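Local coordinates for hypothetical protein Atu2144 (Agrobacterium tumefaciens, PDB 2ODF) that is of unknown function but belongs to the N-formylglutamate amidohydrolase family, in the zinc exopeptidase clan, and so probably hydrolyses an amide bond, at residues V149-H154 against L220-E225; L172-S177 against T209-A214; G25-V30 against E71-T76; V30-S35 against D88-P93. One frame throughout, in Å; residues are numbered along the deposited sequence.

Contact 1. Residues V149-H154 against L220-E225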
loop_
_atom_site.group_PDB
_atom_site.type_symbol
_atom_site.label_atom_id
_atom_site.label_comp_id
_atom_site.label_asym_id
_atom_site.label_seq_id
_atom_site.Cartn_x
_atom_site.Cartn_y
_atom_site.Cartn_z
ATOM N N VAL A 149 15.676 -17.477 9.253
ATOM C CA VAL A 149 16.357 -17.580 7.972
ATOM C C VAL A 149 15.240 -17.452 6.925
ATOM O O VAL A 149 14.326 -18.291 6.851
ATOM C CB VAL A 149 17.118 -18.924 7.780
ATOM C CG1 VAL A 149 17.753 -19.008 6.369
ATOM C CG2 VAL A 149 18.203 -19.173 8.885
ATOM N N VAL A 150 15.290 -16.376 6.147
ATOM C CA VAL A 150 14.183 -16.057 5.231
ATOM C C VAL A 150 14.457 -16.711 3.906
ATOM O O VAL A 150 15.426 -16.385 3.241
ATOM C CB VAL A 150 13.995 -14.525 5.076
ATOM C CG1 VAL A 150 12.820 -14.184 4.081
ATOM C CG2 VAL A 150 13.762 -13.902 6.451
ATOM N N VAL A 151 13.573 -17.612 3.495
ATOM C CA VAL A 151 13.808 -18.371 2.276
ATOM C C VAL A 151 12.573 -18.241 1.421
ATOM O O VAL A 151 11.508 -18.689 1.828
ATOM C CB VAL A 151 14.068 -19.869 2.568
ATOM C CG1 VAL A 151 14.250 -20.640 1.234
ATOM C CG2 VAL A 151 15.284 -20.049 3.510
ATOM N N THR A 152 12.702 -17.617 0.256
ATOM C CA THR A 152 11.587 -17.544 -0.691
ATOM C C THR A 152 11.731 -18.594 -1.811
ATOM O O THR A 152 12.841 -18.940 -2.251
ATOM C CB THR A 152 11.408 -16.132 -1.276
ATOM O OG1 THR A 152 12.361 -15.897 -2.304
ATOM C CG2 THR A 152 11.608 -15.047 -0.213
ATOM N N ILE A 153 10.584 -19.107 -2.247
ATOM C CA ILE A 153 10.539 -20.210 -3.215
ATOM C C ILE A 153 9.769 -19.798 -4.455
ATOM O O ILE A 153 8.584 -19.426 -4.380
ATOM C CB ILE A 153 9.840 -21.475 -2.611
ATOM C CG1 ILE A 153 10.486 -21.909 -1.286
ATOM C CG2 ILE A 153 9.779 -22.600 -3.621
ATOM C CD1 ILE A 153 11.952 -22.326 -1.363
ATOM N N HIS A 154 10.437 -19.905 -5.599
ATOM C CA HIS A 154 9.914 -19.482 -6.887
ATOM C C HIS A 154 10.190 -20.564 -7.946
ATOM O O HIS A 154 11.116 -21.387 -7.791
ATOM C CB HIS A 154 10.598 -18.198 -7.361
ATOM C CG HIS A 154 10.161 -16.961 -6.635
ATOM N ND1 HIS A 154 10.474 -16.719 -5.314
ATOM C CD2 HIS A 154 9.425 -15.903 -7.050
ATOM C CE1 HIS A 154 9.969 -15.548 -4.959
ATOM N NE2 HIS A 154 9.315 -15.043 -5.989
ATOM N N LEU A 220 19.840 -14.027 7.726
ATOM C CA LEU A 220 20.259 -14.871 6.632
ATOM C C LEU A 220 19.060 -15.047 5.705
ATOM O O LEU A 220 17.900 -15.132 6.147
ATOM C CB LEU A 220 20.741 -16.237 7.141
ATOM C CG LEU A 220 22.044 -16.315 7.956
ATOM C CD1 LEU A 220 22.261 -17.704 8.592
ATOM C CD2 LEU A 220 23.242 -15.941 7.090
ATOM N N ASN A 221 19.330 -15.115 4.416
ATOM C CA ASN A 221 18.253 -15.178 3.469
ATOM C C ASN A 221 18.688 -15.643 2.111
ATOM O O ASN A 221 19.826 -15.503 1.734
ATOM C CB ASN A 221 17.596 -13.796 3.344
ATOM C CG ASN A 221 18.533 -12.752 2.827
ATOM O OD1 ASN A 221 19.384 -12.201 3.575
ATOM N ND2 ASN A 221 18.388 -12.438 1.556
ATOM N N VAL A 222 17.744 -16.170 1.366
ATOM C CA VAL A 222 18.003 -16.527 -0.012
ATOM C C VAL A 222 16.675 -16.639 -0.744
ATOM O O VAL A 222 15.632 -16.913 -0.170
ATOM C CB VAL A 222 18.794 -17.882 -0.108
ATOM C CG1 VAL A 222 17.863 -19.092 0.284
ATOM C CG2 VAL A 222 19.377 -18.087 -1.487
ATOM N N MET A 223 16.737 -16.451 -2.043
ATOM C CA MET A 223 15.601 -16.676 -2.908
ATOM C C MET A 223 15.999 -17.797 -3.839
ATOM O O MET A 223 17.057 -17.750 -4.444
ATOM C CB MET A 223 15.307 -15.373 -3.658
ATOM C CG MET A 223 14.334 -15.429 -4.824
ATOM S SD MET A 223 13.893 -13.794 -5.509
ATOM C CE MET A 223 13.046 -14.385 -6.900
ATOM N N ILE A 224 15.164 -18.828 -3.897
ATOM C CA ILE A 224 15.432 -20.009 -4.676
ATOM C C ILE A 224 14.495 -20.037 -5.894
ATOM O O ILE A 224 13.275 -19.992 -5.758
ATOM C CB ILE A 224 15.245 -21.326 -3.815
ATOM C CG1 ILE A 224 16.225 -21.363 -2.666
ATOM C CG2 ILE A 224 15.460 -22.564 -4.653
ATOM C CD1 ILE A 224 15.941 -22.400 -1.690
ATOM N N GLU A 225 15.096 -20.139 -7.066
ATOM C CA GLU A 225 14.404 -20.283 -8.334
ATOM C C GLU A 225 14.610 -21.712 -8.855
ATOM O O GLU A 225 15.739 -22.187 -8.912
ATOM C CB GLU A 225 15.000 -19.299 -9.335
ATOM C CG GLU A 225 14.458 -17.907 -9.245
ATOM C CD GLU A 225 13.122 -17.734 -9.887
ATOM O OE1 GLU A 225 12.402 -18.716 -10.116
ATOM O OE2 GLU A 225 12.763 -16.578 -10.137
#
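The imidazole of His-154 takes the methyl of Met-223 squarely over one face, CE lying 3.7 Å from the ring centroid and 3° off its normal, a CH-pi contact. Near the ring plane, the edge meets Ile-224 O and Thr-152 CB. Met-223 reaches the ring because its chain is extended from CB to CE (chi2 173°), and on the way its CG passes 3.2 Å from Thr-152 OG1. Glu-225 bends back instead, bringing OE1 to 3.3 Å from His-154 CB. On the other face of the sheet the contact is aliphatic: Ile-224 CD1 sits 3.8 Å from Val-151 CG1 and 4.0 Å from Ile-153 CD1, the two isoleucines side by side and pointing the same way. Parallel backbones in register join the strands through five hydrogen bonds, from Val-150 N to Leu-220 O at one end to His-154 N to Ile-224 O (2.8 Å) at the other. These are central strands of the mixed sheet of an alpha/beta fold. Strand 27-31 flanks 149-156, helices 178-186 and 234-256 cover the valine and isoleucine face, and His-154 meets the His-33 ring edge-to-face on the opposite one.

Contact 2. Residues L172-S177 against T209-A214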
loop_
_atom_site.group_PDB
_atom_site.type_symbol
_atom_site.label_atom_id
_atom_site.label_comp_id
_atom_site.label_asym_id
_atom_site.label_seq_id
_atom_site.Cartn_x
_atom_site.Cartn_y
_atom_site.Cartn_z
ATOM N N LEU A 172 19.416 -16.841 -5.537
ATOM C CA LEU A 172 19.283 -15.390 -5.668
ATOM C C LEU A 172 19.498 -14.680 -4.332
ATOM O O LEU A 172 19.147 -15.189 -3.257
ATOM C CB LEU A 172 17.929 -15.031 -6.259
ATOM C CG LEU A 172 17.829 -15.087 -7.787
ATOM C CD1 LEU A 172 18.219 -16.443 -8.333
ATOM C CD2 LEU A 172 16.426 -14.752 -8.178
ATOM N N HIS A 173 20.091 -13.499 -4.396
ATOM C CA HIS A 173 20.367 -12.751 -3.184
ATOM C C HIS A 173 20.523 -11.291 -3.529
ATOM O O HIS A 173 20.738 -10.951 -4.683
ATOM C CB HIS A 173 21.617 -13.297 -2.494
ATOM C CG HIS A 173 22.868 -13.130 -3.295
ATOM N ND1 HIS A 173 23.610 -11.969 -3.274
ATOM C CD2 HIS A 173 23.513 -13.976 -4.134
ATOM C CE1 HIS A 173 24.649 -12.096 -4.080
ATOM N NE2 HIS A 173 24.619 -13.313 -4.604
ATOM N N ASP A 174 20.378 -10.444 -2.514
ATOM C CA ASP A 174 20.590 -9.005 -2.621
ATOM C C ASP A 174 21.942 -8.682 -1.948
ATOM O O ASP A 174 22.917 -9.448 -2.095
ATOM C CB ASP A 174 19.384 -8.279 -1.997
ATOM C CG ASP A 174 19.256 -6.828 -2.483
ATOM O OD1 ASP A 174 20.015 -5.954 -1.999
ATOM O OD2 ASP A 174 18.409 -6.577 -3.361
ATOM N N ASN A 175 22.011 -7.606 -1.170
ATOM C CA ASN A 175 23.289 -7.133 -0.618
ATOM C C ASN A 175 23.875 -8.001 0.498
ATOM O O ASN A 175 24.985 -7.726 0.998
ATOM C CB ASN A 175 23.195 -5.641 -0.207
ATOM C CG ASN A 175 22.246 -5.362 0.993
ATOM O OD1 ASN A 175 22.027 -6.215 1.885
ATOM N ND2 ASN A 175 21.713 -4.121 1.034
ATOM N N ASP A 176 23.132 -9.036 0.905
ATOM C CA ASP A 176 23.616 -10.038 1.812
ATOM C C ASP A 176 23.757 -11.367 1.087
ATOM O O ASP A 176 22.746 -12.038 0.781
ATOM C CB ASP A 176 22.654 -10.161 2.985
ATOM C CG ASP A 176 23.022 -11.279 3.943
ATOM O OD1 ASP A 176 24.107 -11.902 3.847
ATOM O OD2 ASP A 176 22.187 -11.523 4.821
ATOM N N SER A 177 24.997 -11.766 0.838
ATOM C CA SER A 177 25.267 -13.004 0.082
ATOM C C SER A 177 25.626 -14.231 0.920
ATOM O O SER A 177 26.043 -15.242 0.358
ATOM C CB SER A 177 26.426 -12.752 -0.906
ATOM O OG SER A 177 27.633 -12.527 -0.184
ATOM N N THR A 209 10.905 -8.836 -1.609
ATOM C CA THR A 209 10.598 -9.508 -0.348
ATOM C C THR A 209 11.829 -9.619 0.599
ATOM O O THR A 209 11.719 -9.433 1.814
ATOM C CB THR A 209 9.950 -10.888 -0.645
ATOM O OG1 THR A 209 8.689 -10.670 -1.333
ATOM C CG2 THR A 209 9.756 -11.676 0.629
ATOM N N LEU A 210 12.986 -9.935 0.040
ATOM C CA LEU A 210 14.238 -9.952 0.802
ATOM C C LEU A 210 14.558 -8.527 1.353
ATOM O O LEU A 210 14.912 -8.364 2.528
ATOM C CB LEU A 210 15.390 -10.440 -0.080
ATOM C CG LEU A 210 15.227 -11.826 -0.748
ATOM C CD1 LEU A 210 16.469 -12.185 -1.598
ATOM C CD2 LEU A 210 14.894 -12.876 0.333
ATOM N N ARG A 211 14.405 -7.524 0.504
ATOM C CA ARG A 211 14.600 -6.124 0.899
ATOM C C ARG A 211 13.655 -5.692 2.023
ATOM O O ARG A 211 14.068 -4.922 2.893
ATOM C CB ARG A 211 14.489 -5.160 -0.284
ATOM C CG ARG A 211 15.594 -5.308 -1.310
ATOM C CD ARG A 211 15.497 -4.330 -2.459
ATOM N NE ARG A 211 16.654 -4.508 -3.334
ATOM C CZ ARG A 211 16.808 -3.917 -4.507
ATOM N NH1 ARG A 211 15.893 -3.063 -4.957
ATOM N NH2 ARG A 211 17.896 -4.177 -5.227
ATOM N N LEU A 212 12.411 -6.182 2.025
ATOM C CA LEU A 212 11.448 -5.832 3.076
ATOM C C LEU A 212 11.691 -6.518 4.409
ATOM O O LEU A 212 11.493 -5.911 5.463
ATOM C CB LEU A 212 10.017 -6.160 2.638
ATOM C CG LEU A 212 9.379 -5.370 1.483
ATOM C CD1 LEU A 212 7.880 -5.673 1.435
ATOM C CD2 LEU A 212 9.660 -3.868 1.608
ATOM N N HIS A 213 12.100 -7.777 4.380
ATOM C CA HIS A 213 12.044 -8.627 5.576
ATOM C C HIS A 213 13.376 -9.156 6.103
ATOM O O HIS A 213 13.489 -9.382 7.303
ATOM C CB HIS A 213 11.128 -9.826 5.306
ATOM C CG HIS A 213 9.727 -9.438 4.930
ATOM N ND1 HIS A 213 8.875 -8.813 5.812
ATOM C CD2 HIS A 213 9.028 -9.604 3.779
ATOM C CE1 HIS A 213 7.709 -8.603 5.216
ATOM N NE2 HIS A 213 7.784 -9.051 3.975
ATOM N N ALA A 214 14.332 -9.448 5.219
ATOM C CA ALA A 214 15.610 -10.029 5.625
ATOM C C ALA A 214 16.663 -8.957 5.908
ATOM O O ALA A 214 17.277 -8.922 6.981
ATOM C CB ALA A 214 16.108 -10.961 4.566
#
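Asp-174 and Arg-211 make the tight part of this contact, a salt bridge between a loop and a helix. A single carboxylate oxygen does the work: OD2 accepts from Arg-211 NE at 2.7 Å, and weakly from NH2 at 3.1 Å. The two flat groups stand almost perpendicular, 82° apart. OD2 lies at the guanidinium edge, near its plane, whereas NE comes to it from above the carboxylate plane. An arginine chain extended from CG to NE carries the group across from the helix, and the carboxylate is swung out by Asp-174 chi1 (-160°), which places CG anti to the backbone N. Two local bonds shape the loop. Asn-175 N donates to Asp-174 OD1 (2.7 Å), and His-173 ND1 reaches Asp-174 O at 2.9 Å, in the carbonyl plane and on a lone pair.

The apolar part is looser. Leu-210 lays CD1 against the backbone, 4.2 Å from His-173 CA and 4.4 Å from Asp-174 N, while Asn-175, in the same loop, is exposed.

Asp-174 OD2 is also hydrogen-bonded to Thr-207 OG1, and Arg-211 NH1 forms a salt bridge with Glu-116 of the second subunit. The guanidinium thus has two carboxylate partners, which would be expected to stabilise its positive charge, and it links the loop after strand 169-172, helix 208-213 and the dimer interface.

Contact 3. Residues G25-V30 against E71-T76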
loop_
_atom_site.group_PDB
_atom_site.type_symbol
_atom_site.label_atom_id
_atom_site.label_comp_id
_atom_site.label_asym_id
_atom_site.label_seq_id
_atom_site.Cartn_x
_atom_site.Cartn_y
_atom_site.Cartn_z
ATOM N N GLY A 25 11.351 -24.882 13.528
ATOM C CA GLY A 25 12.490 -24.656 12.632
ATOM C C GLY A 25 12.900 -23.199 12.465
ATOM O O GLY A 25 12.061 -22.312 12.512
ATOM N N ASP A 26 14.199 -22.971 12.252
ATOM C CA ASP A 26 14.742 -21.628 12.026
ATOM C C ASP A 26 14.329 -21.041 10.653
ATOM O O ASP A 26 14.242 -19.818 10.496
ATOM C CB ASP A 26 16.282 -21.629 12.078
ATOM C CG ASP A 26 16.855 -22.124 13.410
ATOM O OD1 ASP A 26 16.199 -21.971 14.477
ATOM O OD2 ASP A 26 17.989 -22.664 13.368
ATOM N N VAL A 27 14.078 -21.891 9.659
ATOM C CA VAL A 27 13.740 -21.414 8.319
ATOM C C VAL A 27 12.271 -20.907 8.243
ATOM O O VAL A 27 11.352 -21.534 8.772
ATOM C CB VAL A 27 14.024 -22.496 7.258
ATOM C CG1 VAL A 27 13.460 -22.132 5.932
ATOM C CG2 VAL A 27 15.544 -22.727 7.133
ATOM N N LEU A 28 12.086 -19.730 7.646
ATOM C CA LEU A 28 10.751 -19.175 7.364
ATOM C C LEU A 28 10.596 -19.143 5.856
ATOM O O LEU A 28 11.309 -18.396 5.149
ATOM C CB LEU A 28 10.613 -17.766 7.944
ATOM C CG LEU A 28 9.254 -17.045 7.763
ATOM C CD1 LEU A 28 8.051 -17.840 8.298
ATOM C CD2 LEU A 28 9.283 -15.599 8.359
ATOM N N LEU A 29 9.721 -20.013 5.360
ATOM C CA LEU A 29 9.491 -20.166 3.946
ATOM C C LEU A 29 8.408 -19.190 3.504
ATOM O O LEU A 29 7.388 -19.028 4.201
ATOM C CB LEU A 29 9.073 -21.594 3.614
ATOM C CG LEU A 29 10.130 -22.691 3.834
ATOM C CD1 LEU A 29 9.506 -24.111 4.030
ATOM C CD2 LEU A 29 11.181 -22.660 2.712
ATOM N N VAL A 30 8.653 -18.545 2.359
ATOM C CA VAL A 30 7.758 -17.528 1.772
ATOM C C VAL A 30 7.535 -17.836 0.283
ATOM O O VAL A 30 8.492 -18.049 -0.468
ATOM C CB VAL A 30 8.331 -16.092 1.949
ATOM C CG1 VAL A 30 7.384 -15.033 1.321
ATOM C CG2 VAL A 30 8.645 -15.834 3.471
ATOM N N GLU A 71 7.789 -29.398 5.726
ATOM C CA GLU A 71 7.886 -30.705 6.408
ATOM C C GLU A 71 9.357 -31.023 6.721
ATOM O O GLU A 71 9.706 -31.297 7.859
ATOM C CB GLU A 71 7.279 -31.820 5.525
ATOM C CG GLU A 71 5.758 -31.700 5.263
ATOM C CD GLU A 71 5.214 -32.433 3.974
ATOM O OE1 GLU A 71 5.677 -33.562 3.610
ATOM O OE2 GLU A 71 4.279 -31.865 3.333
ATOM N N LYS A 72 10.219 -30.959 5.714
ATOM C CA LYS A 72 11.621 -31.329 5.893
ATOM C C LYS A 72 12.386 -30.413 6.853
ATOM O O LYS A 72 13.188 -30.892 7.638
ATOM C CB LYS A 72 12.337 -31.383 4.546
ATOM C CG LYS A 72 11.759 -32.460 3.620
ATOM C CD LYS A 72 12.436 -32.441 2.306
ATOM C CE LYS A 72 11.846 -33.489 1.346
ATOM N NZ LYS A 72 12.249 -34.856 1.744
ATOM N N PHE A 73 12.139 -29.107 6.791
ATOM C CA PHE A 73 12.811 -28.156 7.677
ATOM C C PHE A 73 12.063 -27.841 8.965
ATOM O O PHE A 73 12.565 -27.041 9.778
ATOM C CB PHE A 73 13.113 -26.837 6.937
ATOM C CG PHE A 73 14.320 -26.904 6.063
ATOM C CD1 PHE A 73 15.586 -26.866 6.616
ATOM C CD2 PHE A 73 14.206 -26.985 4.688
ATOM C CE1 PHE A 73 16.724 -26.940 5.811
ATOM C CE2 PHE A 73 15.352 -27.044 3.873
ATOM C CZ PHE A 73 16.595 -27.030 4.439
ATOM N N HIS A 74 10.884 -28.440 9.159
ATOM C CA HIS A 74 9.978 -28.094 10.271
ATOM C C HIS A 74 9.840 -26.582 10.315
ATOM O O HIS A 74 10.114 -25.916 11.315
ATOM C CB HIS A 74 10.465 -28.701 11.577
ATOM C CG HIS A 74 10.772 -30.153 11.442
ATOM N ND1 HIS A 74 9.782 -31.110 11.367
ATOM C CD2 HIS A 74 11.943 -30.804 11.250
ATOM C CE1 HIS A 74 10.335 -32.298 11.199
ATOM N NE2 HIS A 74 11.645 -32.140 11.119
ATOM N N ALA A 75 9.408 -26.051 9.184
ATOM C CA ALA A 75 9.466 -24.611 8.949
ATOM C C ALA A 75 8.095 -24.047 8.564
ATOM O O ALA A 75 7.420 -24.555 7.677
ATOM C CB ALA A 75 10.452 -24.316 7.888
ATOM N N THR A 76 7.720 -22.971 9.234
ATOM C CA THR A 76 6.567 -22.177 8.862
ATOM C C THR A 76 6.638 -21.728 7.390
ATOM O O THR A 76 7.709 -21.387 6.853
ATOM C CB THR A 76 6.472 -20.957 9.774
ATOM O OG1 THR A 76 6.339 -21.402 11.123
ATOM C CG2 THR A 76 5.297 -20.042 9.387
HETATM O O HOH W 1 9.846 -21.856 10.930
HETATM O O HOH W 2 14.399 -24.896 9.570
#
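Val-27 and Phe-73 cross at a slant, the valine methyl CG2 coming 4.2 Å from CD1 of the ring. Next to them Ala-75 turns its methyl toward the strand and wedges in close: CB is 3.1 Å from Val-27 O and 4.0 Å from Leu-29 CD1. Leu-28 sets out away from segment 71-76, yet its end returns to lie alongside Thr-76, both side chains running in the same direction with CD1 3.7 Å from Thr-76 CG2. Thr-76 chi1 (-60°) turns CG2 to that leucine, while OG1 is hydrogen-bonded to Asn-20 O and Arg-141.

Direct backbone bonds close both ends. Leu-29 N donates to Thr-76 O (2.9 Å, 159° at the hydrogen), and Gly-25 N makes a weak, bent bond to His-74 O. Two waters add to these bonds. One gives its protons to Gly-25 O and Val-27 O and accepts from Thr-76 N, so it satisfies three backbone groups; the second accepts from Val-27 N and donates to Phe-73 O at 2.8 Å.

Phe-73 and Val-27 both pack on helix 234-256 (Met-248 and Leu-252), where the phenyl ring meets His-245 edge-to-face. His-74, with positive phi, ends helix 62-73 in a Schellman motif, and the chain then turns into strand 77-80, parallel to and beside strand 27-31: the closing corner of a beta-alpha-beta crossover.

Contact 4. Residues V30-S35 against D88-P93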
loop_
_atom_site.group_PDB
_atom_site.type_symbol
_atom_site.label_atom_id
_atom_site.label_comp_id
_atom_site.label_asym_id
_atom_site.label_seq_id
_atom_site.Cartn_x
_atom_site.Cartn_y
_atom_site.Cartn_z
ATOM N N VAL A 30 8.653 -18.545 2.359
ATOM C CA VAL A 30 7.758 -17.528 1.772
ATOM C C VAL A 30 7.535 -17.836 0.283
ATOM O O VAL A 30 8.492 -18.049 -0.468
ATOM C CB VAL A 30 8.331 -16.092 1.949
ATOM C CG1 VAL A 30 7.384 -15.033 1.321
ATOM C CG2 VAL A 30 8.645 -15.834 3.471
ATOM N N CYS A 31 6.280 -17.854 -0.136
ATOM C CA CYS A 31 5.929 -18.165 -1.520
ATOM C C CYS A 31 4.890 -17.175 -2.041
ATOM O O CYS A 31 3.684 -17.369 -1.873
ATOM C CB CYS A 31 5.416 -19.613 -1.620
ATOM S SG CYS A 31 5.313 -20.175 -3.296
ATOM N N GLU A 32 5.382 -16.096 -2.658
ATOM C CA GLU A 32 4.532 -15.024 -3.176
ATOM C C GLU A 32 3.701 -15.455 -4.409
ATOM O O GLU A 32 2.571 -14.994 -4.596
ATOM C CB GLU A 32 5.370 -13.802 -3.538
ATOM C CG GLU A 32 6.296 -13.286 -2.464
ATOM C CD GLU A 32 7.684 -13.818 -2.623
ATOM O OE1 GLU A 32 7.819 -15.049 -2.772
ATOM O OE2 GLU A 32 8.639 -13.023 -2.596
ATOM N N HIS A 33 4.236 -16.378 -5.205
ATOM C CA HIS A 33 3.576 -16.798 -6.450
ATOM C C HIS A 33 2.957 -18.177 -6.362
ATOM O O HIS A 33 2.881 -18.896 -7.355
ATOM C CB HIS A 33 4.549 -16.706 -7.635
ATOM C CG HIS A 33 5.116 -15.332 -7.850
ATOM N ND1 HIS A 33 6.288 -15.115 -8.534
ATOM C CD2 HIS A 33 4.697 -14.111 -7.428
ATOM C CE1 HIS A 33 6.557 -13.819 -8.559
ATOM N NE2 HIS A 33 5.616 -13.186 -7.877
ATOM N N ALA A 34 2.440 -18.493 -5.177
ATOM C CA ALA A 34 1.973 -19.812 -4.796
ATOM C C ALA A 34 0.713 -20.238 -5.537
ATOM O O ALA A 34 0.515 -21.431 -5.780
ATOM C CB ALA A 34 1.679 -19.834 -3.268
ATOM N N SER A 35 -0.143 -19.269 -5.860
ATOM C CA SER A 35 -1.515 -19.576 -6.288
ATOM C C SER A 35 -1.971 -18.803 -7.509
ATOM O O SER A 35 -1.728 -17.614 -7.633
ATOM C CB SER A 35 -2.489 -19.351 -5.131
ATOM O OG SER A 35 -3.832 -19.540 -5.587
ATOM N N ASP A 88 1.394 -8.610 -7.765
ATOM C CA ASP A 88 2.639 -9.357 -7.593
ATOM C C ASP A 88 3.262 -8.937 -6.272
ATOM O O ASP A 88 3.873 -7.880 -6.167
ATOM C CB ASP A 88 3.611 -9.114 -8.758
ATOM C CG ASP A 88 4.821 -10.044 -8.712
ATOM O OD1 ASP A 88 5.150 -10.546 -7.608
ATOM O OD2 ASP A 88 5.426 -10.277 -9.776
ATOM N N CYS A 89 3.081 -9.771 -5.253
ATOM C CA CYS A 89 3.520 -9.410 -3.904
ATOM C C CYS A 89 5.039 -9.305 -3.764
ATOM O O CYS A 89 5.526 -8.829 -2.740
ATOM C CB CYS A 89 2.939 -10.366 -2.894
ATOM S SG CYS A 89 1.220 -10.060 -2.591
ATOM N N ASN A 90 5.783 -9.729 -4.781
ATOM C CA ASN A 90 7.225 -9.513 -4.805
ATOM C C ASN A 90 7.575 -8.204 -5.521
ATOM O O ASN A 90 8.671 -8.066 -6.015
ATOM C CB ASN A 90 7.956 -10.689 -5.499
ATOM C CG ASN A 90 9.463 -10.722 -5.187
ATOM O OD1 ASN A 90 9.909 -10.208 -4.169
ATOM N ND2 ASN A 90 10.229 -11.364 -6.049
ATOM N N ARG A 91 6.633 -7.259 -5.579
ATOM C CA ARG A 91 6.856 -5.934 -6.174
ATOM C C ARG A 91 6.195 -4.839 -5.321
ATOM O O ARG A 91 5.096 -5.049 -4.821
ATOM C CB ARG A 91 6.240 -5.860 -7.554
ATOM C CG ARG A 91 6.878 -6.793 -8.571
ATOM C CD ARG A 91 8.312 -6.450 -8.921
ATOM N NE ARG A 91 8.716 -7.371 -9.972
ATOM C CZ ARG A 91 9.591 -7.136 -10.942
ATOM N NH1 ARG A 91 10.224 -5.978 -11.080
ATOM N NH2 ARG A 91 9.811 -8.110 -11.823
ATOM N N PRO A 92 6.856 -3.681 -5.157
ATOM C CA PRO A 92 6.207 -2.576 -4.475
ATOM C C PRO A 92 5.162 -1.911 -5.391
ATOM O O PRO A 92 5.238 -2.059 -6.628
ATOM C CB PRO A 92 7.383 -1.634 -4.168
ATOM C CG PRO A 92 8.356 -1.903 -5.238
ATOM C CD PRO A 92 8.229 -3.341 -5.551
ATOM N N PRO A 93 4.172 -1.217 -4.805
ATOM C CA PRO A 93 3.103 -0.676 -5.606
ATOM C C PRO A 93 3.522 0.402 -6.607
ATOM O O PRO A 93 2.778 0.638 -7.547
ATOM C CB PRO A 93 2.102 -0.142 -4.569
ATOM C CG PRO A 93 2.794 -0.042 -3.333
ATOM C CD PRO A 93 3.956 -0.990 -3.367
HETATM O O HOH W 3 1.948 -12.456 -5.638
#
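His-33 sets the NE2 edge of its imidazole over the carboxylate of Asp-88, donating to OD1 at 2.7 Å in a nearly straight bond (166°). The oxygen lies in the ring plane, but the donor approaches from above the carboxylate, whose plane is turned 68° from the ring. From the opposite face of the same carboxylate, on the anti side, Asn-90 N donates to OD1 at 3.0 Å, forming an Asx turn. Two donors thus grip one oxygen, and OD2 has a salt bridge to Arg-84, which together should fix the rotation of the group that holds the imidazole.

Glu-32, bent at chi2, puts OE2 3.5 Å from Asn-90 OD1. Both are acceptors and are not bonded to each other; Thr-209 serves them instead, through its OG1 and its backbone N respectively, and Asn-90 ND2 donates to Val-206 O. Glu-32 CB also packs 4.3 Å from Cys-89 CB, and a water at the edge of the His-33 ring lies 2.8 Å from Glu-32 O and 2.9 Å from Cys-89 N.

Two type I turns meet here, Cys-31 to Ala-34 and Asp-88 to Arg-91. The first begins at the C-terminal end of strand 27-31, where parallel alpha/beta folds usually carry their active sites. Phe-130 of helix 116-143 packs on Glu-32 and Cys-89, while His-154 of strand 149-156 lies against Glu-32, His-33 and Asn-90.

In the fold
From the N terminus, contact 3 opens first on strand 27-31, and contact 4 opens where that strand ends, the two sharing Val-30. Contact 3 closes after helix 62-73, contact 4 only in the loop beyond strand 77-80, so their loops cross. Both are complete before contact 1 starts at strand 149-156, which lies beside strand 27-31 and pairs with strand 220-227. Nested inside that long loop, contact 2 joins the loop after strand 169-172 to helix 208-213. The same helix also reaches the residues of contact 4, through Thr-209. A backbone hydrogen bond between Leu-172 N and Met-223 O joins contacts 1 and 2 across adjacent antiparallel strands.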